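PDB 3WIW: glycosyl hydrolase family 88 from Pedobacter heparinus, which hydrolyses unsaturated glucuronyl residues, with specificity for fragments of heparin. Local coordinates for residues D106-L117 with P140-R151. Numbering follows the deposited sequence. Where two conformers were deposited one is given.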
loop_
_atom_site.group_PDB
_atom_site.type_symbol
_atom_site.label_atom_id
_atom_site.label_comp_id
_atom_site.label_asym_id
_atom_site.label_seq_id
_atom_site.Cartn_x
_atom_site.Cartn_y
_atom_site.Cartn_z
ATOM N N ASP A 106 -11.399 -15.061 6.900
ATOM C CA ASP A 106 -11.548 -15.221 8.340
ATOM C C ASP A 106 -10.320 -15.855 8.994
ATOM O O ASP A 106 -9.917 -15.443 10.084
ATOM C CB ASP A 106 -12.797 -16.066 8.600
ATOM C CG ASP A 106 -13.023 -16.334 10.072
ATOM O OD1 ASP A 106 -12.452 -17.317 10.591
ATOM O OD2 ASP A 106 -13.759 -15.557 10.720
ATOM N N THR A 107 -9.717 -16.847 8.333
ATOM C CA THR A 107 -8.602 -17.594 8.931
ATOM C C THR A 107 -7.377 -16.730 9.228
ATOM O O THR A 107 -6.534 -17.101 10.051
ATOM C CB THR A 107 -8.157 -18.812 8.073
ATOM O OG1 THR A 107 -7.861 -18.383 6.735
ATOM C CG2 THR A 107 -9.226 -19.916 8.054
ATOM N N ILE A 108 -7.269 -15.580 8.565
ATOM C CA ILE A 108 -6.089 -14.739 8.755
ATOM C C ILE A 108 -5.987 -14.202 10.187
ATOM O O ILE A 108 -4.914 -13.850 10.650
ATOM C CB ILE A 108 -6.021 -13.611 7.722
ATOM C CG1 ILE A 108 -6.131 -14.211 6.319
ATOM C CG2 ILE A 108 -4.708 -12.836 7.850
ATOM C CD1 ILE A 108 -6.109 -13.155 5.241
ATOM N N GLN A 109 -7.102 -14.188 10.908
ATOM C CA GLN A 109 -7.082 -13.725 12.298
ATOM C C GLN A 109 -6.278 -14.632 13.222
ATOM O O GLN A 109 -6.073 -14.288 14.388
ATOM C CB GLN A 109 -8.498 -13.600 12.837
ATOM C CG GLN A 109 -9.144 -14.943 13.165
ATOM C CD GLN A 109 -10.588 -14.798 13.552
ATOM O OE1 GLN A 109 -10.912 -14.230 14.598
ATOM N NE2 GLN A 109 -11.464 -15.313 12.715
ATOM N N TYR A 110 -5.831 -15.783 12.722
ATOM C CA TYR A 110 -5.046 -16.722 13.533
ATOM C C TYR A 110 -3.573 -16.746 13.109
ATOM O O TYR A 110 -2.776 -17.488 13.670
ATOM C CB TYR A 110 -5.650 -18.129 13.467
ATOM C CG TYR A 110 -7.099 -18.165 13.819
ATOM C CD1 TYR A 110 -7.526 -17.886 15.115
ATOM C CD2 TYR A 110 -8.051 -18.506 12.865
ATOM C CE1 TYR A 110 -8.876 -17.935 15.442
ATOM C CE2 TYR A 110 -9.395 -18.556 13.180
ATOM C CZ TYR A 110 -9.796 -18.261 14.467
ATOM O OH TYR A 110 -11.117 -18.303 14.795
ATOM N N VAL A 111 -3.211 -15.940 12.114
ATOM C CA VAL A 111 -1.853 -15.949 11.575
ATOM C C VAL A 111 -0.894 -15.122 12.438
ATOM O O VAL A 111 -1.166 -13.955 12.750
ATOM C CB VAL A 111 -1.859 -15.433 10.126
ATOM C CG1 VAL A 111 -0.430 -15.235 9.617
ATOM C CG2 VAL A 111 -2.631 -16.412 9.231
ATOM N N LYS A 112 0.247 -15.725 12.781
ATOM C CA LYS A 112 1.188 -15.159 13.749
ATOM C C LYS A 112 2.568 -14.844 13.189
ATOM O O LYS A 112 3.371 -14.186 13.860
ATOM C CB LYS A 112 1.341 -16.101 14.938
ATOM C CG LYS A 112 0.054 -16.293 15.697
ATOM C CD LYS A 112 0.257 -17.297 16.815
ATOM C CE LYS A 112 -1.022 -17.532 17.588
ATOM N NZ LYS A 112 -1.433 -16.322 18.358
ATOM N N ASP A 113 2.844 -15.295 11.965
ATOM C CA ASP A 113 4.225 -15.293 11.456
ATOM C C ASP A 113 4.628 -14.112 10.578
ATOM O O ASP A 113 5.703 -14.132 9.967
ATOM C CB ASP A 113 4.540 -16.605 10.737
ATOM C CG ASP A 113 3.740 -16.798 9.443
ATOM O OD1 ASP A 113 2.858 -15.971 9.107
ATOM O OD2 ASP A 113 4.003 -17.812 8.749
ATOM N N THR A 114 3.801 -13.072 10.525
ATOM C CA THR A 114 4.086 -11.977 9.598
ATOM C C THR A 114 3.549 -10.601 10.008
ATOM O O THR A 114 2.464 -10.477 10.609
ATOM C CB THR A 114 3.545 -12.305 8.186
ATOM O OG1 THR A 114 3.906 -11.254 7.272
ATOM C CG2 THR A 114 2.015 -12.491 8.180
ATOM N N HIS A 115 4.299 -9.562 9.661
ATOM C CA HIS A 115 3.807 -8.200 9.848
ATOM C C HIS A 115 2.671 -7.834 8.903
ATOM O O HIS A 115 1.992 -6.832 9.138
ATOM C CB HIS A 115 4.934 -7.185 9.644
ATOM C CG HIS A 115 5.410 -7.065 8.229
ATOM N ND1 HIS A 115 5.547 -5.848 7.605
ATOM C CD2 HIS A 115 5.806 -8.003 7.333
ATOM C CE1 HIS A 115 5.992 -6.038 6.372
ATOM N NE2 HIS A 115 6.181 -7.336 6.187
ATOM N N ASP A 116 2.424 -8.656 7.876
ATOM C CA ASP A 116 1.524 -8.268 6.775
ATOM C C ASP A 116 0.032 -8.371 7.114
ATOM O O ASP A 116 -0.820 -8.223 6.234
ATOM C CB ASP A 116 1.850 -9.044 5.489
ATOM C CG ASP A 116 3.105 -8.550 4.817
ATOM O OD1 ASP A 116 3.358 -7.328 4.870
ATOM O OD2 ASP A 116 3.835 -9.389 4.231
ATOM N N LEU A 117 -0.297 -8.561 8.388
ATOM C CA LEU A 117 -1.688 -8.564 8.831
ATOM C C LEU A 117 -2.403 -7.245 8.527
ATOM O O LEU A 117 -3.620 -7.222 8.366
ATOM C CB LEU A 117 -1.771 -8.835 10.325
ATOM C CG LEU A 117 -1.217 -10.207 10.716
ATOM C CD1 LEU A 117 -1.229 -10.336 12.242
ATOM C CD2 LEU A 117 -2.007 -11.349 10.052
ATOM N N PRO A 140 -12.517 -10.642 14.209
ATOM C CA PRO A 140 -11.309 -10.980 13.457
ATOM C C PRO A 140 -10.292 -9.831 13.473
ATOM O O PRO A 140 -9.086 -10.071 13.565
ATOM C CB PRO A 140 -11.868 -11.254 12.051
ATOM C CG PRO A 140 -13.249 -11.797 12.316
ATOM C CD PRO A 140 -13.736 -10.903 13.412
ATOM N N LEU A 141 -10.766 -8.594 13.408
ATOM C CA LEU A 141 -9.861 -7.452 13.528
ATOM C C LEU A 141 -9.156 -7.405 14.878
ATOM O O LEU A 141 -7.957 -7.115 14.942
ATOM C CB LEU A 141 -10.582 -6.142 13.261
ATOM C CG LEU A 141 -10.904 -5.874 11.798
ATOM C CD1 LEU A 141 -11.912 -4.727 11.691
ATOM C CD2 LEU A 141 -9.631 -5.532 10.997
ATOM N N GLU A 142 -9.887 -7.666 15.954
ATOM C CA GLU A 142 -9.281 -7.642 17.270
ATOM C C GLU A 142 -8.244 -8.746 17.414
ATOM O O GLU A 142 -7.143 -8.503 17.904
ATOM C CB GLU A 142 -10.357 -7.767 18.330
ATOM C CG GLU A 142 -9.842 -7.541 19.740
ATOM C CD GLU A 142 -10.914 -7.703 20.801
ATOM O OE1 GLU A 142 -12.007 -8.213 20.477
ATOM O OE2 GLU A 142 -10.657 -7.320 21.961
ATOM N N ASN A 143 -8.578 -9.955 16.966
ATOM C CA ASN A 143 -7.628 -11.064 17.056
ATOM C C ASN A 143 -6.374 -10.787 16.223
ATOM O O ASN A 143 -5.260 -11.040 16.674
ATOM C CB ASN A 143 -8.267 -12.383 16.625
ATOM C CG ASN A 143 -9.214 -12.933 17.660
ATOM O OD1 ASN A 143 -9.104 -12.625 18.850
ATOM N ND2 ASN A 143 -10.165 -13.734 17.213
ATOM N N GLY A 144 -6.547 -10.266 15.004
ATOM C CA GLY A 144 -5.418 -9.949 14.138
ATOM C C GLY A 144 -4.514 -8.914 14.771
ATOM O O GLY A 144 -3.288 -9.002 14.673
ATOM N N ALA A 145 -5.106 -7.900 15.390
ATOM C CA ALA A 145 -4.289 -6.850 15.968
ATOM C C ALA A 145 -3.417 -7.361 17.109
ATOM O O ALA A 145 -2.265 -6.952 17.241
ATOM C CB ALA A 145 -5.143 -5.677 16.416
ATOM N N ALA A 146 -3.953 -8.259 17.925
ATOM C CA ALA A 146 -3.157 -8.825 19.006
ATOM C C ALA A 146 -1.979 -9.596 18.430
ATOM O O ALA A 146 -0.864 -9.523 18.951
ATOM C CB ALA A 146 -4.011 -9.730 19.891
ATOM N N ASN A 147 -2.206 -10.318 17.333
ATOM C CA ASN A 147 -1.121 -11.077 16.701
ATOM C C ASN A 147 -0.057 -10.188 16.068
ATOM O O ASN A 147 1.133 -10.514 16.085
ATOM C CB ASN A 147 -1.683 -12.061 15.673
ATOM C CG ASN A 147 -2.335 -13.267 16.336
ATOM O OD1 ASN A 147 -1.913 -13.699 17.421
ATOM N ND2 ASN A 147 -3.376 -13.804 15.706
ATOM N N LEU A 148 -0.484 -9.051 15.532
ATOM C CA LEU A 148 0.464 -8.110 14.966
ATOM C C LEU A 148 1.304 -7.478 16.079
ATOM O O LEU A 148 2.543 -7.404 15.992
ATOM C CB LEU A 148 -0.263 -7.049 14.154
ATOM C CG LEU A 148 0.652 -6.025 13.472
ATOM C CD1 LEU A 148 1.714 -6.705 12.603
ATOM C CD2 LEU A 148 -0.195 -5.077 12.624
ATOM N N TYR A 149 0.642 -7.053 17.152
ATOM C CA TYR A 149 1.343 -6.453 18.265
ATOM C C TYR A 149 2.335 -7.431 18.892
ATOM O O TYR A 149 3.406 -7.026 19.334
ATOM C CB TYR A 149 0.347 -6.004 19.325
ATOM C CG TYR A 149 0.982 -5.629 20.637
ATOM C CD1 TYR A 149 1.710 -4.442 20.776
ATOM C CD2 TYR A 149 0.857 -6.460 21.743
ATOM C CE1 TYR A 149 2.285 -4.087 21.980
ATOM C CE2 TYR A 149 1.420 -6.126 22.943
ATOM C CZ TYR A 149 2.128 -4.936 23.066
ATOM O OH TYR A 149 2.664 -4.632 24.307
ATOM N N ALA A 150 1.987 -8.716 18.926
ATOM C CA ALA A 150 2.883 -9.741 19.495
ATOM C C ALA A 150 4.252 -9.751 18.811
ATOM O O ALA A 150 5.243 -10.176 19.403
ATOM C CB ALA A 150 2.247 -11.127 19.448
ATOM N N ARG A 151 4.307 -9.286 17.565
ATOM C CA ARG A 151 5.554 -9.265 16.802
ATOM C C ARG A 151 6.449 -8.063 17.144
ATOM O O ARG A 151 7.607 -8.011 16.716
ATOM C CB ARG A 151 5.238 -9.330 15.305
ATOM C CG ARG A 151 4.495 -10.600 14.918
ATOM C CD ARG A 151 4.385 -10.786 13.398
ATOM N NE ARG A 151 5.723 -10.864 12.770
ATOM C CZ ARG A 151 6.502 -11.954 12.763
ATOM N NH1 ARG A 151 6.064 -13.101 13.282
ATOM N NH2 ARG A 151 7.724 -11.885 12.227
HETATM O O HOH W 1 -3.657 -12.753 12.943
HETATM O O HOH W 2 2.295 -13.025 16.205
#
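Asn143 ND2 donates to Gln109 OE1 (2.8 Å), the two chains running alongside each other with their amide planes 39° apart. A chi1 of 75° tucks Gln109 CG over its own main chain and lays the extended side chain across Pro140, while NE2 turns back to Asp106 O; the two bonds together fix the flip of the amide. Farther along residues 140-151, Lys112 bends at its last torsion to bring NZ to Asn147 OD1 (2.8 Å). Arg151 NH1 meets Lys112 O on a lone pair at 3.0 Å, and the Asp113-Thr114 peptide lies over one guanidinium face; Arg160 O and a salt bridge to Asp163 hold the other nitrogens.

Two waters complete the polar seam. One accepts from Asn147 ND2 and donates to Ile108 O and Val111 O; the other joins Lys112 O to Asn147 O.

The apolar pair is Leu117 CD1 on Leu148 CB, 3.9 Å apart, with CD1 also close to the backbone at Gly144. Leu148 CD1 packs against the main chain at His115 O (3.5 Å).

The contact joins helix 138-150 to the connection between helices 92-103 and 117-132 of the alpha6/alpha6 barrel. That connection ends in an ST turn from Thr114 to Asp116, the predicted nucleophile, whose OD1 hydrogen-bonds to a bound EPE molecule, probably from the crystallisation liquor.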